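Local coordinates for tetratricopeptide TPR_2 repeat protein (Thermobaculum terrenum, PDB 5DJS) that joins tetratricopeptide repeats to a glycosyltransferase family 41 region of the GT-B clan and holds a uridine-5'-diphosphate in the model, at residues 187-190 with 191-194; 291-294 with 295-299; 492-495 with 496-500; 508-511 with 512-516. The protein carries 1 engineered substitution. One frame throughout, in Å; residues are numbered along the deposited sequence.

Contact 1 of 4, residues 187-190 with 191-194; sequences AHDR and TAYE
D189 meets T191, A192 and Y193 in a tight turn, a beta turn with a loose Asx turn on it whose own bond is weak, between helix 176-187 and strand 193-199 at the margin of a six-stranded parallel sheet in the first half of the GT-B fold. The backbone carbonyl of D189 takes the N-H of A192, with D189 O to A192 N at 3.2 Å, which closes the beta turn; the N-H comes from above the carbonyl plane. Y193 N also reaches D189 O, weakly because the bond is bent to 128°. The carboxylate repeats this one step earlier. With its CG anti to the backbone N (chi1 -172°), D189 turns OD1 back over the turn, where it accepts a weak bond from T191 N at 3.3 Å and another weak one from the hydroxyl, T191 OG1.

Next to the turn, the H188 and Y193 rings meet obliquely, planes 37° apart and centroids 5.8 Å from each other. The H188 imidazole is held at both nitrogens, by E509 of helix 479-521 at ND1 and by Y167 of strand 163-169 at NE2. R190 curls back along the loop, but it is modelled in two conformers, so its polar contacts are doubtful; in one of them NH1 probably bonds to the carbonyl of H188, just before the turn. The carbonyl that closes the turn has one more neighbour: D189 O lies at the edge of the Y193 ring, near its plane and 3.7 Å from Y193 CD2.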
loop_
_atom_site.group_PDB
_atom_site.type_symbol
_atom_site.label_atom_id
_atom_site.label_comp_id
_atom_site.label_asym_id
_atom_site.label_seq_id
_atom_site.Cartn_x
_atom_site.Cartn_y
_atom_site.Cartn_z
ATOM N N ALA A 187 9.435 -15.969 -12.617
ATOM C CA ALA A 187 8.902 -17.327 -12.806
ATOM C C ALA A 187 7.826 -17.479 -13.884
ATOM O O ALA A 187 7.341 -18.588 -14.110
ATOM C CB ALA A 187 8.362 -17.854 -11.476
ATOM N N HIS A 188 7.430 -16.389 -14.537
ATOM C CA HIS A 188 6.405 -16.473 -15.583
ATOM C C HIS A 188 6.842 -17.437 -16.689
ATOM O O HIS A 188 7.939 -17.311 -17.217
ATOM C CB HIS A 188 6.072 -15.086 -16.185
ATOM C CG HIS A 188 4.803 -14.485 -15.670
ATOM N ND1 HIS A 188 3.627 -15.196 -15.581
ATOM C CD2 HIS A 188 4.521 -13.237 -15.236
ATOM C CE1 HIS A 188 2.676 -14.417 -15.098
ATOM N NE2 HIS A 188 3.195 -13.224 -14.879
ATOM N N ASP A 189 5.978 -18.391 -17.026
ATOM C CA ASP A 189 6.251 -19.353 -18.093
ATOM C C ASP A 189 6.281 -18.650 -19.463
ATOM O O ASP A 189 5.230 -18.253 -19.989
ATOM C CB ASP A 189 5.187 -20.460 -18.078
ATOM C CG ASP A 189 5.509 -21.613 -19.022
ATOM O OD1 ASP A 189 6.616 -21.636 -19.610
ATOM O OD2 ASP A 189 4.637 -22.500 -19.181
ATOM N N ARG A 190 7.481 -18.502 -20.024
ATOM C CA ARG A 190 7.675 -17.814 -21.301
ATOM C C ARG A 190 7.126 -18.548 -22.525
ATOM O O ARG A 190 6.956 -17.931 -23.575
ATOM C CB ARG A 190 9.151 -17.484 -21.524
ATOM C CG ARG A 190 9.486 -16.018 -21.292
ATOM C CD ARG A 190 8.961 -15.529 -19.950
ATOM N NE ARG A 190 9.459 -14.197 -19.624
ATOM C CZ ARG A 190 9.490 -13.694 -18.394
ATOM N NH1 ARG A 190 9.054 -14.418 -17.367
ATOM N NH2 ARG A 190 9.967 -12.472 -18.186
ATOM N N THR A 191 6.861 -19.852 -22.407
ATOM C CA THR A 191 6.214 -20.609 -23.494
ATOM C C THR A 191 4.787 -20.066 -23.720
ATOM O O THR A 191 4.353 -19.899 -24.865
ATOM C CB THR A 191 6.165 -22.150 -23.246
ATOM O OG1 THR A 191 5.358 -22.451 -22.098
ATOM C CG2 THR A 191 7.581 -22.750 -23.058
ATOM N N ALA A 192 4.097 -19.757 -22.615
ATOM C CA ALA A 192 2.678 -19.365 -22.624
ATOM C C ALA A 192 2.388 -17.875 -22.322
ATOM O O ALA A 192 1.254 -17.432 -22.526
ATOM C CB ALA A 192 1.905 -20.250 -21.653
ATOM N N TYR A 193 3.381 -17.119 -21.834
ATOM C CA TYR A 193 3.181 -15.719 -21.428
ATOM C C TYR A 193 4.379 -14.846 -21.780
ATOM O O TYR A 193 5.498 -15.324 -21.835
ATOM C CB TYR A 193 2.908 -15.625 -19.922
ATOM C CG TYR A 193 1.668 -16.371 -19.492
ATOM C CD1 TYR A 193 0.415 -15.784 -19.593
ATOM C CD2 TYR A 193 1.746 -17.684 -19.016
ATOM C CE1 TYR A 193 -0.734 -16.471 -19.219
ATOM C CE2 TYR A 193 0.603 -18.388 -18.644
ATOM C CZ TYR A 193 -0.635 -17.779 -18.745
ATOM O OH TYR A 193 -1.768 -18.471 -18.382
ATOM N N GLU A 194 4.136 -13.565 -22.031
ATOM C CA GLU A 194 5.212 -12.602 -22.272
ATOM C C GLU A 194 4.989 -11.350 -21.429
ATOM O O GLU A 194 3.869 -10.849 -21.347
ATOM C CB GLU A 194 5.277 -12.228 -23.748
ATOM C CG GLU A 194 6.470 -11.344 -24.083
ATOM C CD GLU A 194 6.528 -10.984 -25.538
ATOM O OE1 GLU A 194 5.507 -11.179 -26.259
ATOM O OE2 GLU A 194 7.592 -10.483 -25.969
#

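Contact 2 of 4, residues 291-294 with 295-299; sequences PGSD and ELYTE
G292 touches E295 lightly through its carbonyl, the oxygen G292 O standing 4.0 Å from CG of E295, just before a short 3-10 turn in the loop between strands 281-285 and 300-304. S293 comes next and does much more. Its carbonyl accepts the first i to i+3 bond, L296 N to S293 O at 3.2 Å, and the L296 side chain starts beside the same oxygen, L296 CB being 3.4 Å from S293 O, before leading away from it. The carbonyl also faces the Y297 ring edge-on, with S293 O in the ring plane beside CD1. The hydroxyl approaches one ring atom further out: with OG anti to the backbone N (chi1 171°), S293 OG comes to 3.3 Å from CE1 of Y297, though it lies off the plane of the ring.

D294 closes the turn. Y297 N donates to D294 O at 2.9 Å and 157°, the second bond of the 3-10 pattern. The carboxylate of D294 leaves the turn, where OD1 makes a salt bridge with R303, so its charge is answered from strand 300-304. At another point of the Y297 ring edge sits E299 OE1, also in the ring plane, an oxygen that hydrogen-bonds to T273.

Among the surrounding elements, S293 and D294 both lean on L301 of strand 300-304, Y297 packs on L282 of strand 281-285, and L296 reaches P129 at the start of helix 129-143.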
loop_
_atom_site.group_PDB
_atom_site.type_symbol
_atom_site.label_atom_id
_atom_site.label_comp_id
_atom_site.label_asym_id
_atom_site.label_seq_id
_atom_site.Cartn_x
_atom_site.Cartn_y
_atom_site.Cartn_z
ATOM N N PRO A 291 -17.480 -14.873 1.494
ATOM C CA PRO A 291 -18.595 -15.365 0.662
ATOM C C PRO A 291 -19.580 -14.351 0.035
ATOM O O PRO A 291 -19.803 -14.414 -1.184
ATOM C CB PRO A 291 -19.330 -16.313 1.614
ATOM C CG PRO A 291 -18.225 -16.914 2.414
ATOM C CD PRO A 291 -17.200 -15.813 2.600
ATOM N N GLY A 292 -20.150 -13.438 0.826
ATOM C CA GLY A 292 -21.186 -12.508 0.314
ATOM C C GLY A 292 -20.690 -11.135 -0.129
ATOM O O GLY A 292 -21.437 -10.152 -0.074
ATOM N N SER A 293 -19.453 -11.087 -0.623
ATOM C CA SER A 293 -18.678 -9.846 -0.786
ATOM C C SER A 293 -18.795 -9.195 -2.171
ATOM O O SER A 293 -18.387 -8.045 -2.350
ATOM C CB SER A 293 -17.197 -10.166 -0.544
ATOM O OG SER A 293 -16.342 -9.087 -0.864
ATOM N N ASP A 294 -19.344 -9.933 -3.132
ATOM C CA ASP A 294 -19.197 -9.611 -4.556
ATOM C C ASP A 294 -19.940 -8.359 -5.002
ATOM O O ASP A 294 -19.444 -7.613 -5.846
ATOM C CB ASP A 294 -19.647 -10.804 -5.414
ATOM C CG ASP A 294 -18.733 -11.988 -5.266
ATOM O OD1 ASP A 294 -18.757 -12.632 -4.193
ATOM O OD2 ASP A 294 -17.965 -12.248 -6.214
ATOM N N GLU A 295 -21.134 -8.154 -4.453
ATOM C CA GLU A 295 -21.922 -6.936 -4.696
ATOM C C GLU A 295 -21.142 -5.630 -4.414
ATOM O O GLU A 295 -21.423 -4.593 -5.028
ATOM C CB GLU A 295 -23.237 -6.969 -3.895
ATOM C CG GLU A 295 -23.078 -7.272 -2.398
ATOM C CD GLU A 295 -24.265 -6.843 -1.562
ATOM O OE1 GLU A 295 -25.411 -7.115 -1.979
ATOM O OE2 GLU A 295 -24.042 -6.245 -0.481
ATOM N N LEU A 296 -20.156 -5.689 -3.508
ATOM C CA LEU A 296 -19.286 -4.541 -3.223
ATOM C C LEU A 296 -18.239 -4.226 -4.304
ATOM O O LEU A 296 -17.530 -3.212 -4.191
ATOM C CB LEU A 296 -18.566 -4.728 -1.874
ATOM C CG LEU A 296 -19.427 -4.942 -0.619
ATOM C CD1 LEU A 296 -18.538 -5.152 0.595
ATOM C CD2 LEU A 296 -20.378 -3.775 -0.391
ATOM N N TYR A 297 -18.143 -5.054 -5.345
ATOM C CA TYR A 297 -17.098 -4.914 -6.363
ATOM C C TYR A 297 -17.672 -4.878 -7.769
ATOM O O TYR A 297 -18.440 -5.760 -8.156
ATOM C CB TYR A 297 -16.121 -6.092 -6.255
ATOM C CG TYR A 297 -15.331 -6.105 -4.970
ATOM C CD1 TYR A 297 -15.913 -6.546 -3.774
ATOM C CD2 TYR A 297 -14.013 -5.659 -4.935
ATOM C CE1 TYR A 297 -15.205 -6.542 -2.579
ATOM C CE2 TYR A 297 -13.291 -5.649 -3.744
ATOM C CZ TYR A 297 -13.886 -6.098 -2.565
ATOM O OH TYR A 297 -13.173 -6.093 -1.381
ATOM N N THR A 298 -17.287 -3.858 -8.535
ATOM C CA THR A 298 -17.581 -3.816 -9.974
ATOM C C THR A 298 -16.828 -4.921 -10.708
ATOM O O THR A 298 -17.358 -5.526 -11.631
ATOM C CB THR A 298 -17.167 -2.483 -10.608
ATOM O OG1 THR A 298 -15.812 -2.194 -10.243
ATOM C CG2 THR A 298 -18.105 -1.357 -10.169
ATOM N N GLU A 299 -15.596 -5.174 -10.285
ATOM C CA GLU A 299 -14.795 -6.254 -10.845
ATOM C C GLU A 299 -15.392 -7.610 -10.450
ATOM O O GLU A 299 -16.089 -7.712 -9.430
ATOM C CB GLU A 299 -13.344 -6.210 -10.327
ATOM C CG GLU A 299 -12.633 -4.861 -10.396
ATOM C CD GLU A 299 -12.758 -4.021 -9.123
ATOM O OE1 GLU A 299 -13.630 -4.291 -8.271
ATOM O OE2 GLU A 299 -12.001 -3.054 -8.990
#

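Contact 3 of 4, residues 492-495 with 496-500; sequences WLRS and VSMSD
V496 lies against W492 one helical turn back, on the long C-terminal helix 479-521. Its CB sits over the backbone of that turn, 3.4 Å from the carbonyl oxygen W492 O, the same oxygen that receives the N-H of V496. From CB the two methyls part. CG1 heads toward the next carbonyl, with V496 CG1 about 4.0 Å from L493 O, whereas CG2 lands on the indole. It rides over one face of the five-membered ring in a CH-pi contact, 4.2 Å from V496 CG2 to the ring centroid, and is shifted toward the rim, so that the nearest ring atoms are W492 NE1, at 3.8 Å from CG2, and CE2. The indole is swung into this position by W492 CG standing anti to its own N (chi1 173°).

Two serines answer backbone carbonyls further round the helix. S497 OG, beside its own N (chi1 -67°), donates to L493 O at 2.8 Å, and S497 N reaches that oxygen from the opposite face of the carbonyl plane, so L493 O is gripped twice. S499 repeats the pattern: OG and N both donate to S495 O from opposite faces, with S499 OG at 3.2 Å from S495 O. Both of these hydroxyls, of S497 and S499, bond within the helix.

This turn sits where the halves of the GT-B fold meet. W492 packs on L426 and L429 of helix 423-430 in the second half, while V496 touches C311, L493 and S497 lie against P313, and D500 binds R306 by a salt bridge, all in the chain that follows strand 300-304.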
loop_
_atom_site.group_PDB
_atom_site.type_symbol
_atom_site.label_atom_id
_atom_site.label_comp_id
_atom_site.label_asym_id
_atom_site.label_seq_id
_atom_site.Cartn_x
_atom_site.Cartn_y
_atom_site.Cartn_z
ATOM N N TRP A 492 7.639 -24.011 7.706
ATOM C CA TRP A 492 6.925 -23.213 6.716
ATOM C C TRP A 492 7.907 -22.371 5.871
ATOM O O TRP A 492 7.839 -22.419 4.643
ATOM C CB TRP A 492 5.862 -22.344 7.405
ATOM C CG TRP A 492 5.169 -21.362 6.510
ATOM C CD1 TRP A 492 4.039 -21.576 5.772
ATOM C CD2 TRP A 492 5.557 -20.004 6.269
ATOM N NE1 TRP A 492 3.707 -20.435 5.079
ATOM C CE2 TRP A 492 4.624 -19.456 5.365
ATOM C CE3 TRP A 492 6.607 -19.198 6.727
ATOM C CZ2 TRP A 492 4.707 -18.132 4.911
ATOM C CZ3 TRP A 492 6.694 -17.888 6.277
ATOM C CH2 TRP A 492 5.747 -17.368 5.376
ATOM N N LEU A 493 8.822 -21.644 6.519
ATOM C CA LEU A 493 9.836 -20.813 5.817
ATOM C C LEU A 493 10.558 -21.598 4.714
ATOM O O LEU A 493 10.662 -21.135 3.582
ATOM C CB LEU A 493 10.891 -20.260 6.801
ATOM C CG LEU A 493 11.727 -18.998 6.516
ATOM C CD1 LEU A 493 13.178 -19.194 6.931
ATOM C CD2 LEU A 493 11.687 -18.508 5.079
ATOM N N ARG A 494 11.032 -22.790 5.067
ATOM C CA ARG A 494 11.810 -23.651 4.168
ATOM C C ARG A 494 10.970 -24.166 2.994
ATOM O O ARG A 494 11.421 -24.154 1.842
ATOM C CB ARG A 494 12.378 -24.850 4.945
ATOM C CG ARG A 494 13.593 -25.508 4.300
ATOM C CD ARG A 494 13.488 -27.035 4.207
ATOM N NE ARG A 494 12.829 -27.663 5.363
ATOM C CZ ARG A 494 13.398 -27.944 6.539
ATOM N NH1 ARG A 494 14.680 -27.656 6.779
ATOM N NH2 ARG A 494 12.671 -28.517 7.499
ATOM N N SER A 495 9.767 -24.643 3.312
ATOM C CA SER A 495 8.774 -25.105 2.320
ATOM C C SER A 495 8.439 -24.023 1.293
ATOM O O SER A 495 8.424 -24.268 0.088
ATOM C CB SER A 495 7.493 -25.533 3.041
ATOM O OG SER A 495 6.402 -25.628 2.159
ATOM N N VAL A 496 8.193 -22.824 1.806
ATOM C CA VAL A 496 7.863 -21.648 1.007
ATOM C C VAL A 496 9.072 -21.126 0.215
ATOM O O VAL A 496 8.914 -20.664 -0.919
ATOM C CB VAL A 496 7.195 -20.566 1.917
ATOM C CG1 VAL A 496 7.731 -19.164 1.694
ATOM C CG2 VAL A 496 5.678 -20.617 1.779
ATOM N N SER A 497 10.268 -21.193 0.804
ATOM C CA SER A 497 11.517 -20.836 0.095
ATOM C C SER A 497 11.752 -21.685 -1.167
ATOM O O SER A 497 12.349 -21.220 -2.140
ATOM C CB SER A 497 12.745 -20.991 1.014
ATOM O OG SER A 497 12.752 -20.064 2.081
ATOM N N MET A 498 11.285 -22.928 -1.125
ATOM C CA MET A 498 11.577 -23.909 -2.149
ATOM C C MET A 498 10.541 -23.876 -3.271
ATOM O O MET A 498 10.906 -23.742 -4.435
ATOM C CB MET A 498 11.634 -25.299 -1.500
ATOM C CG MET A 498 12.418 -26.354 -2.269
ATOM S SD MET A 498 12.087 -28.021 -1.651
ATOM C CE MET A 498 12.493 -27.887 0.097
ATOM N N SER A 499 9.261 -23.982 -2.921
ATOM C CA SER A 499 8.194 -24.174 -3.913
ATOM C C SER A 499 7.357 -22.924 -4.263
ATOM O O SER A 499 6.843 -22.835 -5.380
ATOM C CB SER A 499 7.260 -25.303 -3.456
ATOM O OG SER A 499 6.498 -24.919 -2.333
ATOM N N ASP A 500 7.242 -21.963 -3.343
ATOM C CA ASP A 500 6.135 -20.976 -3.379
ATOM C C ASP A 500 6.159 -19.974 -4.532
ATOM O O ASP A 500 5.100 -19.601 -5.041
ATOM C CB ASP A 500 6.046 -20.221 -2.056
ATOM C CG ASP A 500 4.701 -19.603 -1.842
ATOM O OD1 ASP A 500 3.724 -20.360 -1.753
ATOM O OD2 ASP A 500 4.601 -18.366 -1.760
#

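Contact 4 of 4, residues 508-511 with 512-516; sequences LEDA and YRRMW
Y512 N donates to L508 O at 2.8 Å, a straight bond (167°) and the shortest polar one of this turn of helix 479-521, the terminal helix that in the GT-B fold returns from the second domain to the first. The same oxygen lies over one face of the Y512 ring, and the L508 side chain comes down on that ring further out. L508 CG sits 3.7 Å from CZ, in a CH-pi contact 25° off the ring normal and displaced toward the rim, and L508 CD2 is 3.5 Å from the phenol oxygen Y512 OH. Y512 CG stands anti to its carbonyl carbon (chi1 -69°), which brings the ring back over L508. The hydroxyl then hydrogen-bonds to Y167 of strand 163-169, so the ring face packs within the helix while the hydroxyl ties it to the sheet.

A511 and M515 make a second, apolar pair: the methyl M515 CE lies 4.2 Å from A511 CB, and both side chains lie on strand 300-304 at V302. On the solvent side D510 and R514 cross, with D510 OD2 well out of the guanidinium plane, charges near each other and no N-H aimed at the oxygen. R513 instead turns to the backbone carbonyl of R161. The approach of R514 is through its aliphatic part, CD standing 3.3 Å from D510 O.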
loop_
_atom_site.group_PDB
_atom_site.type_symbol
_atom_site.label_atom_id
_atom_site.label_comp_id
_atom_site.label_asym_id
_atom_site.label_seq_id
_atom_site.Cartn_x
_atom_site.Cartn_y
_atom_site.Cartn_z
ATOM N N LEU A 508 -1.659 -18.193 -10.586
ATOM C CA LEU A 508 -2.041 -16.905 -11.170
ATOM C C LEU A 508 -2.208 -17.024 -12.690
ATOM O O LEU A 508 -3.219 -16.609 -13.259
ATOM C CB LEU A 508 -0.979 -15.847 -10.822
ATOM C CG LEU A 508 -1.143 -14.416 -11.336
ATOM C CD1 LEU A 508 -2.300 -13.744 -10.614
ATOM C CD2 LEU A 508 0.153 -13.634 -11.161
ATOM N N GLU A 509 -1.199 -17.593 -13.336
ATOM C CA GLU A 509 -1.271 -17.951 -14.762
ATOM C C GLU A 509 -2.500 -18.790 -15.105
ATOM O O GLU A 509 -3.112 -18.589 -16.146
ATOM C CB GLU A 509 -0.013 -18.707 -15.175
ATOM C CG GLU A 509 1.210 -17.815 -15.319
ATOM C CD GLU A 509 2.498 -18.605 -15.493
ATOM O OE1 GLU A 509 2.478 -19.851 -15.365
ATOM O OE2 GLU A 509 3.543 -17.979 -15.767
ATOM N N ASP A 510 -2.857 -19.721 -14.226
ATOM C CA ASP A 510 -4.102 -20.482 -14.368
ATOM C C ASP A 510 -5.318 -19.538 -14.366
ATOM O O ASP A 510 -6.246 -19.737 -15.142
ATOM C CB ASP A 510 -4.245 -21.532 -13.252
ATOM C CG ASP A 510 -4.918 -22.792 -13.729
ATOM O OD1 ASP A 510 -4.232 -23.569 -14.432
ATOM O OD2 ASP A 510 -6.113 -23.005 -13.405
ATOM N N ALA A 511 -5.298 -18.520 -13.497
ATOM C CA ALA A 511 -6.362 -17.501 -13.444
ATOM C C ALA A 511 -6.386 -16.581 -14.672
ATOM O O ALA A 511 -7.461 -16.339 -15.232
ATOM C CB ALA A 511 -6.262 -16.675 -12.172
ATOM N N TYR A 512 -5.217 -16.074 -15.084
ATOM C CA TYR A 512 -5.088 -15.313 -16.347
ATOM C C TYR A 512 -5.624 -16.088 -17.562
ATOM O O TYR A 512 -6.272 -15.514 -18.434
ATOM C CB TYR A 512 -3.626 -14.945 -16.646
ATOM C CG TYR A 512 -2.953 -13.913 -15.750
ATOM C CD1 TYR A 512 -3.686 -12.971 -15.005
ATOM C CD2 TYR A 512 -1.557 -13.856 -15.683
ATOM C CE1 TYR A 512 -3.042 -12.036 -14.199
ATOM C CE2 TYR A 512 -0.906 -12.925 -14.890
ATOM C CZ TYR A 512 -1.645 -12.013 -14.151
ATOM O OH TYR A 512 -0.980 -11.096 -13.364
ATOM N N ARG A 513 -5.328 -17.381 -17.625
ATOM C CA ARG A 513 -5.775 -18.224 -18.731
ATOM C C ARG A 513 -7.300 -18.339 -18.770
ATOM O O ARG A 513 -7.900 -18.299 -19.837
ATOM C CB ARG A 513 -5.125 -19.619 -18.639
ATOM C CG ARG A 513 -5.376 -20.547 -19.832
ATOM C CD ARG A 513 -4.910 -19.980 -21.174
ATOM N NE ARG A 513 -3.490 -19.610 -21.198
ATOM C CZ ARG A 513 -2.838 -19.178 -22.277
ATOM N NH1 ARG A 513 -3.459 -19.052 -23.453
ATOM N NH2 ARG A 513 -1.545 -18.863 -22.185
ATOM N N ARG A 514 -7.918 -18.477 -17.605
ATOM C CA ARG A 514 -9.362 -18.653 -17.526
ATOM C C ARG A 514 -10.101 -17.335 -17.762
ATOM O O ARG A 514 -11.227 -17.341 -18.253
ATOM C CB ARG A 514 -9.743 -19.332 -16.206
ATOM C CG ARG A 514 -9.353 -20.815 -16.212
ATOM C CD ARG A 514 -9.082 -21.420 -14.836
ATOM N NE ARG A 514 -10.073 -21.004 -13.851
ATOM C CZ ARG A 514 -11.328 -21.456 -13.773
ATOM N NH1 ARG A 514 -11.798 -22.373 -14.626
ATOM N NH2 ARG A 514 -12.132 -20.980 -12.822
ATOM N N MET A 515 -9.459 -16.213 -17.429
ATOM C CA MET A 515 -9.927 -14.886 -17.845
ATOM C C MET A 515 -9.915 -14.763 -19.371
ATOM O O MET A 515 -10.855 -14.226 -19.969
ATOM C CB MET A 515 -9.021 -13.771 -17.297
ATOM C CG MET A 515 -9.046 -13.527 -15.797
ATOM S SD MET A 515 -7.681 -12.429 -15.317
ATOM C CE MET A 515 -7.432 -12.966 -13.629
ATOM N N TRP A 516 -8.821 -15.221 -19.976
ATOM C CA TRP A 516 -8.636 -15.159 -21.424
ATOM C C TRP A 516 -9.577 -16.105 -22.176
ATOM O O TRP A 516 -10.203 -15.694 -23.153
ATOM C CB TRP A 516 -7.180 -15.445 -21.799
ATOM C CG TRP A 516 -6.949 -15.452 -23.270
ATOM C CD1 TRP A 516 -6.777 -16.543 -24.054
ATOM C CD2 TRP A 516 -6.883 -14.316 -24.139
ATOM N NE1 TRP A 516 -6.598 -16.167 -25.362
ATOM C CE2 TRP A 516 -6.657 -14.803 -25.443
ATOM C CE3 TRP A 516 -6.991 -12.933 -23.945
ATOM C CZ2 TRP A 516 -6.535 -13.962 -26.550
ATOM C CZ3 TRP A 516 -6.872 -12.091 -25.052
ATOM C CH2 TRP A 516 -6.642 -12.612 -26.338
#

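Overall arrangement
Contacts 3 and 4 share helix 479-521, yet their centres are about 24 Å apart. Contact 4 is richer in buried side chains and rests on the first parallel sheet; contact 3 shows more surface, with serines bonding back to the helix, and sits where the halves of the fold meet, its tryptophan on helix 423-430. Contact 1 joins contact 4 directly through E509, which receives D189 N on its carboxylate, so the turn before strand 193-199 is tied to the helix. Contacts 2 and 3 touch none of the others. Contact 1 uses a carbonyl and a carboxylate, contact 2 two carbonyls; the helical ones add CH-pi packing to their backbone bonds.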